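Local atomic coordinates of secretion protein Snm4 (Mycobacterium xenopi, PDB entry 7B7J), a protein that forms part of the mycobacterial ESX-5 type VII secretion pore complex as its EccD5 component, represented here by the cytosolic ubiquitin-like domain. Residues A24-A28 / D29-A33; A40-S43 / V44-D47; Q92-Y95 / D96-L100. One frame throughout, in Å; residues are numbered along the deposited sequence.

Interaction 1 of 3, residues A24-A28 / D29-A33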
ATOM      1  N   ALA A  24      -7.498   3.099  -3.717  1.00 24.05           N
ATOM      2  CA  ALA A  24      -8.083   2.556  -2.495  1.00 25.30           C
ATOM      3  C   ALA A  24      -7.093   1.534  -1.862  1.00 25.76           C
ATOM      4  O   ALA A  24      -6.667   0.655  -2.633  1.00 26.28           O
ATOM      5  CB  ALA A  24      -9.310   1.944  -2.883  1.00 25.82           C
ATOM      6  N   ILE A  25      -6.646   1.799  -0.652  1.00 22.09           N
ATOM      7  CA  ILE A  25      -5.753   0.904   0.108  1.00 22.49           C
ATOM      8  C   ILE A  25      -6.526   0.075   1.142  1.00 25.58           C
ATOM      9  O   ILE A  25      -7.293   0.716   1.934  1.00 29.44           O
ATOM     10  CB  ILE A  25      -4.548   1.672   0.727  1.00 26.18           C
ATOM     11  CG1 ILE A  25      -3.897   2.524  -0.343  1.00 26.84           C
ATOM     12  CG2 ILE A  25      -3.629   0.711   1.375  1.00 27.49           C
ATOM     13  CD1 ILE A  25      -3.159   1.767  -1.386  1.00 25.64           C
ATOM     14  N   MET A  26      -6.438  -1.255   1.039  1.00 25.77           N
ATOM     15  CA  MET A  26      -7.108  -2.048   2.076  1.00 28.59           C
ATOM     16  C   MET A  26      -6.028  -2.350   3.119  1.00 26.54           C
ATOM     17  O   MET A  26      -4.992  -3.016   2.754  1.00 26.67           O
ATOM     18  CB  MET A  26      -7.741  -3.272   1.486  1.00 27.01           C
ATOM     19  CG  MET A  26      -8.611  -3.035   0.370  1.00 30.98           C
ATOM     20  SD  MET A  26     -10.122  -2.154   0.952  1.00 34.34           S
ATOM     21  CE  MET A  26     -10.845  -3.165   2.181  1.00 37.02           C
ATOM     22  N   ALA A  27      -6.353  -2.175   4.423  1.00 26.63           N
ATOM     23  CA  ALA A  27      -5.417  -2.561   5.507  1.00 34.22           C
ATOM     24  C   ALA A  27      -6.268  -2.997   6.635  1.00 30.92           C
ATOM     25  O   ALA A  27      -7.188  -2.228   7.017  1.00 30.71           O
ATOM     26  CB  ALA A  27      -4.625  -1.334   5.974  1.00 36.44           C
ATOM     27  N   ALA A  28      -6.050  -4.101   7.297  1.00 33.39           N
ATOM     28  CA  ALA A  28      -6.871  -4.483   8.437  1.00 37.67           C
ATOM     29  C   ALA A  28      -8.376  -4.371   8.159  1.00 38.20           C
ATOM     30  O   ALA A  28      -9.082  -3.960   9.094  1.00 31.46           O
ATOM     31  CB  ALA A  28      -6.536  -3.659   9.698  1.00 40.19           C
ATOM     32  N   ASP A  29      -8.907  -4.823   6.975  1.00 32.27           N
ATOM     33  CA  ASP A  29     -10.313  -4.757   6.631  1.00 32.51           C
ATOM     34  C   ASP A  29     -10.818  -3.356   6.556  1.00 35.88           C
ATOM     35  O   ASP A  29     -12.033  -3.232   6.384  1.00 39.77           O
ATOM     36  CB  ASP A  29     -11.062  -5.652   7.545  1.00 40.17           C
ATOM     37  CG  ASP A  29     -10.624  -7.097   7.431  1.00 50.72           C
ATOM     38  OD1 ASP A  29     -10.631  -7.700   6.310  1.00 53.22           O
ATOM     39  OD2 ASP A  29     -10.333  -7.599   8.516  1.00 45.19           O
ATOM     40  N   VAL A  30      -9.963  -2.338   6.544  1.00 31.18           N
ATOM     41  CA  VAL A  30     -10.400  -0.913   6.424  1.00 31.10           C
ATOM     42  C   VAL A  30      -9.996  -0.378   5.048  1.00 30.66           C
ATOM     43  O   VAL A  30      -8.882  -0.666   4.634  1.00 29.56           O
ATOM     44  CB  VAL A  30      -9.781  -0.054   7.546  1.00 31.21           C
ATOM     45  CG1 VAL A  30      -9.953   1.438   7.321  1.00 35.30           C
ATOM     46  CG2 VAL A  30     -10.304  -0.455   8.915  1.00 37.34           C
ATOM     47  N   GLN A  31     -10.889   0.354   4.379  1.00 29.73           N
ATOM     48  CA  GLN A  31     -10.446   0.994   3.074  1.00 30.79           C
ATOM     49  C   GLN A  31     -10.038   2.391   3.380  1.00 27.41           C
ATOM     50  O   GLN A  31     -10.808   3.242   3.989  1.00 29.16           O
ATOM     51  CB  GLN A  31     -11.662   0.985   2.149  1.00 32.21           C
ATOM     52  CG  GLN A  31     -11.448   1.629   0.802  1.00 28.79           C
ATOM     53  CD  GLN A  31     -12.442   1.083  -0.182  1.00 30.69           C
ATOM     54  OE1 GLN A  31     -12.106   0.778  -1.304  1.00 30.15           O
ATOM     55  NE2 GLN A  31     -13.770   1.177   0.129  1.00 32.16           N
ATOM     56  N   ILE A  32      -8.962   2.803   2.816  1.00 25.99           N
ATOM     57  CA  ILE A  32      -8.409   4.184   2.918  1.00 27.13           C
ATOM     58  C   ILE A  32      -8.102   4.768   1.529  1.00 29.93           C
ATOM     59  O   ILE A  32      -7.409   4.144   0.795  1.00 28.83           O
ATOM     60  CB  ILE A  32      -7.134   4.098   3.740  1.00 30.92           C
ATOM     61  CG1 ILE A  32      -7.413   3.509   5.135  1.00 28.95           C
ATOM     62  CG2 ILE A  32      -6.400   5.429   3.859  1.00 31.42           C
ATOM     63  CD1 ILE A  32      -6.200   2.878   5.667  1.00 33.04           C
ATOM     64  N   ALA A  33      -8.736   5.906   1.223  1.00 26.32           N
ATOM     65  CA  ALA A  33      -8.545   6.527  -0.078  1.00 29.30           C
ATOM     66  C   ALA A  33      -7.283   7.407   0.054  1.00 28.95           C
ATOM     67  O   ALA A  33      -7.193   8.256   1.006  1.00 27.63           O
ATOM     68  CB  ALA A  33      -9.744   7.412  -0.387  1.00 28.48           C
TER
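Met26 and Gln31 meet on one face of a beta hairpin with a two-residue turn, the methionine sulfur SD 3.7 Å from Gln31 CB. The tight part of the contact is the backbone beneath them. Ile25 and Ile32 form a hydrogen-bonded antiparallel pair, Ile32 N reaching Ile25 O at 2.8 Å and Ile25 N answering to Ile32 O at 2.9 Å. Ala27 and Val30 repeat the exchange next to the type I' turn, where Ala28 and Asp29 both adopt left-handed helical backbone angles. Ile25, Ala27, Val30 and Ile32 share the other face and rest on helix 42-60, through Leu49, Val53, Leu60 and Arg56 in turn. The face of Ala24, Met26 and Gln31 is looser and nearer solvent. Met26 bends at chi2 (-69°) and chi3 (-58°), which brings SD over Gln31 of the neighbouring strand, while the extended Gln31 brings OE1 to 3.4 Å from Ala24 CB. That OE1 takes its hydrogen bond from Arg99 NH2 on strand 99-107. At the turn Ala28 and Asp29 are both exposed. Four backbone hydrogen bonds therefore fix the register, with Met26 on Gln31 adding an apolar contact, and the buried face is turned to the helix.

Interaction 2 of 3, residues A40-S43 / V44-D47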
ATOM      1  N   ALA A  40       6.220   7.766  -9.155  1.00 28.87           N
ATOM      2  CA  ALA A  40       7.335   7.317  -8.291  1.00 29.58           C
ATOM      3  C   ALA A  40       7.392   5.809  -8.270  1.00 27.51           C
ATOM      4  O   ALA A  40       6.334   5.177  -8.218  1.00 28.99           O
ATOM      5  CB  ALA A  40       7.058   7.835  -6.913  1.00 31.60           C
ATOM      6  N   PRO A  41       8.585   5.208  -8.070  1.00 31.43           N
ATOM      7  CA  PRO A  41       8.618   3.774  -7.809  1.00 29.18           C
ATOM      8  C   PRO A  41       7.870   3.426  -6.554  1.00 28.45           C
ATOM      9  O   PRO A  41       8.011   4.153  -5.521  1.00 31.76           O
ATOM     10  CB  PRO A  41      10.099   3.500  -7.884  1.00 33.25           C
ATOM     11  CG  PRO A  41      10.881   4.731  -7.817  1.00 42.57           C
ATOM     12  CD  PRO A  41       9.902   5.839  -8.099  1.00 36.33           C
ATOM     13  N   ILE A  42       7.231   2.290  -6.564  1.00 28.65           N
ATOM     14  CA  ILE A  42       6.564   1.776  -5.339  1.00 29.85           C
ATOM     15  C   ILE A  42       7.480   1.759  -4.125  1.00 30.21           C
ATOM     16  O   ILE A  42       6.941   2.018  -3.052  1.00 32.56           O
ATOM     17  CB  ILE A  42       5.885   0.371  -5.628  1.00 31.38           C
ATOM     18  CG1 ILE A  42       4.840   0.441  -6.755  1.00 34.98           C
ATOM     19  CG2 ILE A  42       5.425  -0.401  -4.389  1.00 39.95           C
ATOM     20  CD1 ILE A  42       3.788   1.474  -6.688  1.00 34.35           C
ATOM     21  N   SER A  43       8.678   1.330  -4.323  1.00 33.21           N
ATOM     22  CA  SER A  43       9.714   1.202  -3.286  1.00 37.65           C
ATOM     23  C   SER A  43       9.767   2.460  -2.404  1.00 35.60           C
ATOM     24  O   SER A  43      10.200   2.331  -1.208  1.00 37.88           O
ATOM     25  CB  SER A  43      11.018   0.782  -3.810  1.00 39.47           C
ATOM     26  OG  SER A  43      11.631   1.812  -4.587  1.00 38.50           O
ATOM     27  N   VAL A  44       9.659   3.640  -2.988  1.00 32.80           N
ATOM     28  CA  VAL A  44       9.856   4.840  -2.134  1.00 32.48           C
ATOM     29  C   VAL A  44       8.501   5.181  -1.557  1.00 31.39           C
ATOM     30  O   VAL A  44       8.430   6.026  -0.568  1.00 31.43           O
ATOM     31  CB  VAL A  44      10.403   6.032  -2.912  1.00 35.20           C
ATOM     32  CG1 VAL A  44      11.766   5.751  -3.467  1.00 39.41           C
ATOM     33  CG2 VAL A  44       9.395   6.620  -3.898  1.00 31.56           C
ATOM     34  N   MET A  45       7.351   4.562  -1.868  1.00 27.68           N
ATOM     35  CA  MET A  45       6.054   4.866  -1.269  1.00 27.56           C
ATOM     36  C   MET A  45       5.595   3.918  -0.180  1.00 27.87           C
ATOM     37  O   MET A  45       4.723   4.243   0.568  1.00 29.00           O
ATOM     38  CB  MET A  45       4.967   5.036  -2.374  1.00 30.09           C
ATOM     39  CG  MET A  45       5.336   6.248  -3.421  1.00 28.83           C
ATOM     40  SD  MET A  45       3.899   6.672  -4.325  1.00 34.93           S
ATOM     41  CE  MET A  45       3.764   5.257  -5.384  1.00 31.98           C
ATOM     42  N   ILE A  46       6.220   2.717  -0.108  1.00 28.58           N
ATOM     43  CA  ILE A  46       5.596   1.728   0.816  1.00 31.16           C
ATOM     44  C   ILE A  46       5.664   2.040   2.303  1.00 30.09           C
ATOM     45  O   ILE A  46       4.594   1.949   2.976  1.00 29.59           O
ATOM     46  CB  ILE A  46       6.274   0.342   0.595  1.00 39.08           C
ATOM     47  CG1 ILE A  46       5.808  -0.264  -0.725  1.00 46.51           C
ATOM     48  CG2 ILE A  46       5.756  -0.638   1.694  1.00 43.87           C
ATOM     49  CD1 ILE A  46       4.627  -1.085  -0.448  1.00 51.15           C
ATOM     50  N   ASP A  47       6.808   2.368   2.758  1.00 29.34           N
ATOM     51  CA  ASP A  47       7.022   2.701   4.177  1.00 31.55           C
ATOM     52  C   ASP A  47       6.332   3.962   4.511  1.00 29.70           C
ATOM     53  O   ASP A  47       5.535   3.992   5.474  1.00 29.66           O
ATOM     54  CB  ASP A  47       8.455   2.729   4.660  1.00 34.68           C
ATOM     55  CG  ASP A  47       9.009   1.340   4.526  1.00 41.76           C
ATOM     56  OD1 ASP A  47       8.365   0.311   4.666  1.00 42.41           O
ATOM     57  OD2 ASP A  47      10.067   1.294   4.043  1.00 46.10           O
TER
HETATM   58  O   HOH W   1       9.362   2.873   1.326  1.00 32.31           O
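The flat groups between Ala40-Ser43 and Val44-Asp47 are peptide units, and the amides three residues on approach from above the carbonyl planes rather than along a lone pair: Val44 N lies above the carbonyl plane of Pro41, 3.1 Å from its O, and Met45 N lies above that of Ile42, 2.8 Å from its O. This is the opening turn of helix 42-60, the helix that packs on the sheet in this ubiquitin-like fold. Its bonds begin with i to i+3 spacing, and the i+4 bond from Ile46 N to Ile42 O is still weak. Ile42 CG2 lies 3.7 Å from Ile46 CG1, and this buried pair continues to Trp73 and Leu75 of strand 70-76, reached by Ile46, and to Leu83 and Leu89, reached by Ile42. Met45 turns at its last torsion (chi3 -72°), placing CE 4.0 Å from Ile42 CD1 and near Ala40 O. Ala40 CB packs against the exposed Val44, at 4.0 Å from its CG2. On the exposed flank a water donates to Ser43 O at 2.7 Å, accepts from Asp47 N at 3.0 Å, and donates again to Asp47 OD2.

Interaction 3 of 3, residues Q92-Y95 / D96-L100; sequences QEVY and DGDRL
Asp98 reaches back across the turn to the backbone of Tyr95: its OD2 accepts the Tyr95 N-H at 2.9 Å, in a nearly straight bond of 175°. The amide does not come in the plane of the carboxylate but from above it, 52° out. The backbone of Asp98 answers in the other direction, Asp98 N donating to Tyr95 O, also at 2.9 Å, so both polar atoms of the tyrosine main chain are held by one residue. CG of Asp98 sits anti to its own carbonyl carbon (chi1 -71°), which swings the carboxylate toward the start of the turn, where OD2 also comes 3.4 Å from Val94 CA. The apolar part of the same side chain is used as well, since Asp98 CB rests 3.8 Å from Val94 CG1. Together Tyr95 to Asp98 make a type II beta turn with Gly97 at its third position, where phi is positive and a CB would press on the carbonyl oxygen of Asp96. The turn leads on to strand 99-107 of the ubiquitin-like sheet. Further out, the Tyr95 ring lies over the backbone of Glu93, whose C is 3.9 Å above the ring centre. On the buried side, Val94 CG1 lies 4.4 Å from Leu100 CD1; Val94 continues to Leu89, and Leu100 to Leu83 and Ile25. The turn is tied to strand 20-27: Asp96 OD1 accepts from Val22 N, Gly97 bonds to Val22 through the backbone, and Asp98 bonds likewise to Ala24.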
ATOM      1  N   GLN A  92       2.609  -0.073 -13.976  1.00 30.49           N
ATOM      2  CA  GLN A  92       2.041  -1.347 -13.561  1.00 32.63           C
ATOM      3  C   GLN A  92       0.555  -1.312 -13.860  1.00 30.31           C
ATOM      4  O   GLN A  92      -0.162  -2.148 -13.280  1.00 32.80           O
ATOM      5  CB  GLN A  92       2.418  -1.680 -12.105  1.00 30.80           C
ATOM      6  CG  GLN A  92       3.907  -1.788 -12.044  1.00 33.64           C
ATOM      7  CD  GLN A  92       4.299  -2.199 -10.673  1.00 34.86           C
ATOM      8  OE1 GLN A  92       4.352  -3.437 -10.424  1.00 34.52           O
ATOM      9  NE2 GLN A  92       4.750  -1.282  -9.855  1.00 30.94           N
ATOM     10  N   GLU A  93       0.036  -0.302 -14.477  1.00 31.17           N
ATOM     11  CA  GLU A  93      -1.396  -0.158 -14.883  1.00 31.57           C
ATOM     12  C   GLU A  93      -2.268  -0.128 -13.675  1.00 32.73           C
ATOM     13  O   GLU A  93      -3.400  -0.636 -13.642  1.00 33.47           O
ATOM     14  CB  GLU A  93      -1.805  -1.324 -15.739  1.00 34.88           C
ATOM     15  CG  GLU A  93      -1.124  -1.405 -17.049  1.00 41.39           C
ATOM     16  CD  GLU A  93      -1.664  -2.569 -17.891  1.00 54.41           C
ATOM     17  OE1 GLU A  93      -2.274  -2.314 -18.906  1.00 54.56           O
ATOM     18  OE2 GLU A  93      -1.575  -3.770 -17.475  1.00 58.57           O
ATOM     19  N   VAL A  94      -1.886   0.636 -12.655  1.00 28.03           N
ATOM     20  CA  VAL A  94      -2.747   0.920 -11.517  1.00 26.53           C
ATOM     21  C   VAL A  94      -3.223   2.365 -11.742  1.00 27.67           C
ATOM     22  O   VAL A  94      -2.441   3.326 -11.811  1.00 28.61           O
ATOM     23  CB  VAL A  94      -2.001   0.864 -10.160  1.00 27.38           C
ATOM     24  CG1 VAL A  94      -2.963   1.148  -8.986  1.00 30.92           C
ATOM     25  CG2 VAL A  94      -1.309  -0.487 -10.047  1.00 27.95           C
ATOM     26  N   TYR A  95      -4.490   2.485 -11.915  1.00 25.73           N
ATOM     27  CA  TYR A  95      -5.153   3.818 -12.251  1.00 28.27           C
ATOM     28  C   TYR A  95      -6.165   4.261 -11.204  1.00 28.91           C
ATOM     29  O   TYR A  95      -6.480   3.532 -10.241  1.00 24.62           O
ATOM     30  CB  TYR A  95      -5.851   3.563 -13.510  1.00 31.05           C
ATOM     31  CG  TYR A  95      -4.925   3.189 -14.644  1.00 33.18           C
ATOM     32  CD1 TYR A  95      -3.719   3.831 -14.864  1.00 39.87           C
ATOM     33  CD2 TYR A  95      -5.237   2.076 -15.365  1.00 39.56           C
ATOM     34  CE1 TYR A  95      -2.855   3.440 -15.898  1.00 47.03           C
ATOM     35  CE2 TYR A  95      -4.422   1.715 -16.433  1.00 43.58           C
ATOM     36  CZ  TYR A  95      -3.263   2.392 -16.698  1.00 40.47           C
ATOM     37  OH  TYR A  95      -2.529   1.996 -17.804  1.00 50.83           O
ATOM     38  N   ASP A  96      -6.696   5.492 -11.447  1.00 25.91           N
ATOM     39  CA  ASP A  96      -7.714   6.033 -10.503  1.00 25.71           C
ATOM     40  C   ASP A  96      -8.722   4.959 -10.168  1.00 27.65           C
ATOM     41  O   ASP A  96      -9.430   4.463 -11.165  1.00 25.57           O
ATOM     42  CB  ASP A  96      -8.292   7.296 -11.068  1.00 26.47           C
ATOM     43  CG  ASP A  96      -7.315   8.454 -11.175  1.00 28.68           C
ATOM     44  OD1 ASP A  96      -6.477   8.590 -10.317  1.00 32.00           O
ATOM     45  OD2 ASP A  96      -7.585   9.341 -12.047  1.00 30.68           O
ATOM     46  N   GLY A  97      -9.059   4.834  -8.959  1.00 26.05           N
ATOM     47  CA  GLY A  97     -10.138   3.946  -8.503  1.00 25.71           C
ATOM     48  C   GLY A  97      -9.660   2.498  -8.219  1.00 25.06           C
ATOM     49  O   GLY A  97     -10.464   1.713  -7.649  1.00 26.09           O
ATOM     50  N   ASP A  98      -8.501   2.102  -8.685  1.00 23.65           N
ATOM     51  CA  ASP A  98      -7.881   0.780  -8.398  1.00 23.33           C
ATOM     52  C   ASP A  98      -7.778   0.614  -6.910  1.00 22.79           C
ATOM     53  O   ASP A  98      -7.476   1.529  -6.129  1.00 26.46           O
ATOM     54  CB  ASP A  98      -6.708   0.481  -9.280  1.00 25.49           C
ATOM     55  CG  ASP A  98      -7.012   0.183 -10.769  1.00 27.29           C
ATOM     56  OD1 ASP A  98      -8.166   0.074 -11.140  1.00 30.89           O
ATOM     57  OD2 ASP A  98      -6.104   0.157 -11.510  1.00 31.67           O
ATOM     58  N   ARG A  99      -7.777  -0.707  -6.460  1.00 26.86           N
ATOM     59  CA  ARG A  99      -7.706  -1.050  -5.083  1.00 24.58           C
ATOM     60  C   ARG A  99      -6.478  -2.032  -4.915  1.00 23.59           C
ATOM     61  O   ARG A  99      -6.303  -2.979  -5.744  1.00 27.82           O
ATOM     62  CB  ARG A  99      -8.957  -1.807  -4.613  1.00 23.09           C
ATOM     63  CG  ARG A  99      -9.032  -2.124  -3.180  1.00 26.17           C
ATOM     64  CD  ARG A  99     -10.394  -2.638  -2.848  1.00 25.37           C
ATOM     65  NE  ARG A  99     -11.430  -1.510  -2.860  1.00 25.80           N
ATOM     66  CZ  ARG A  99     -12.230  -1.205  -3.835  1.00 30.68           C
ATOM     67  NH1 ARG A  99     -12.472  -2.120  -4.741  1.00 25.84           N
ATOM     68  NH2 ARG A  99     -12.894  -0.060  -3.759  1.00 28.07           N
ATOM     69  N   LEU A 100      -5.719  -1.767  -3.859  1.00 22.68           N
ATOM     70  CA  LEU A 100      -4.472  -2.514  -3.484  1.00 24.29           C
ATOM     71  C   LEU A 100      -4.543  -2.931  -2.022  1.00 24.60           C
ATOM     72  O   LEU A 100      -5.123  -2.213  -1.234  1.00 27.61           O
ATOM     73  CB  LEU A 100      -3.268  -1.607  -3.703  1.00 25.43           C
ATOM     74  CG  LEU A 100      -2.986  -1.065  -5.082  1.00 28.27           C
ATOM     75  CD1 LEU A 100      -1.763  -0.149  -5.000  1.00 30.88           C
ATOM     76  CD2 LEU A 100      -2.873  -2.247  -6.055  1.00 28.90           C
TER

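From the N terminus the three contacts come in series, none nested in or crossing another. Interaction 1 closes the short loop that turns strand 20-27 into edge strand 30-37. The chain then leaves the sheet, and interaction 2 starts helix 42-60, its centre about 17 Å from that of interaction 1, on the opposite side of the domain's centre. After strand 70-76 and a long loop, interaction 3 closes the turn that returns the chain to the sheet as strand 99-107. That strand lies parallel beside 20-27, where Met26 N bonds to Leu100 O, joining interactions 1 and 3. Ile42 CG1 packs on Gln92 NE2 at 3.5 Å, tying the helix start to the returning loop.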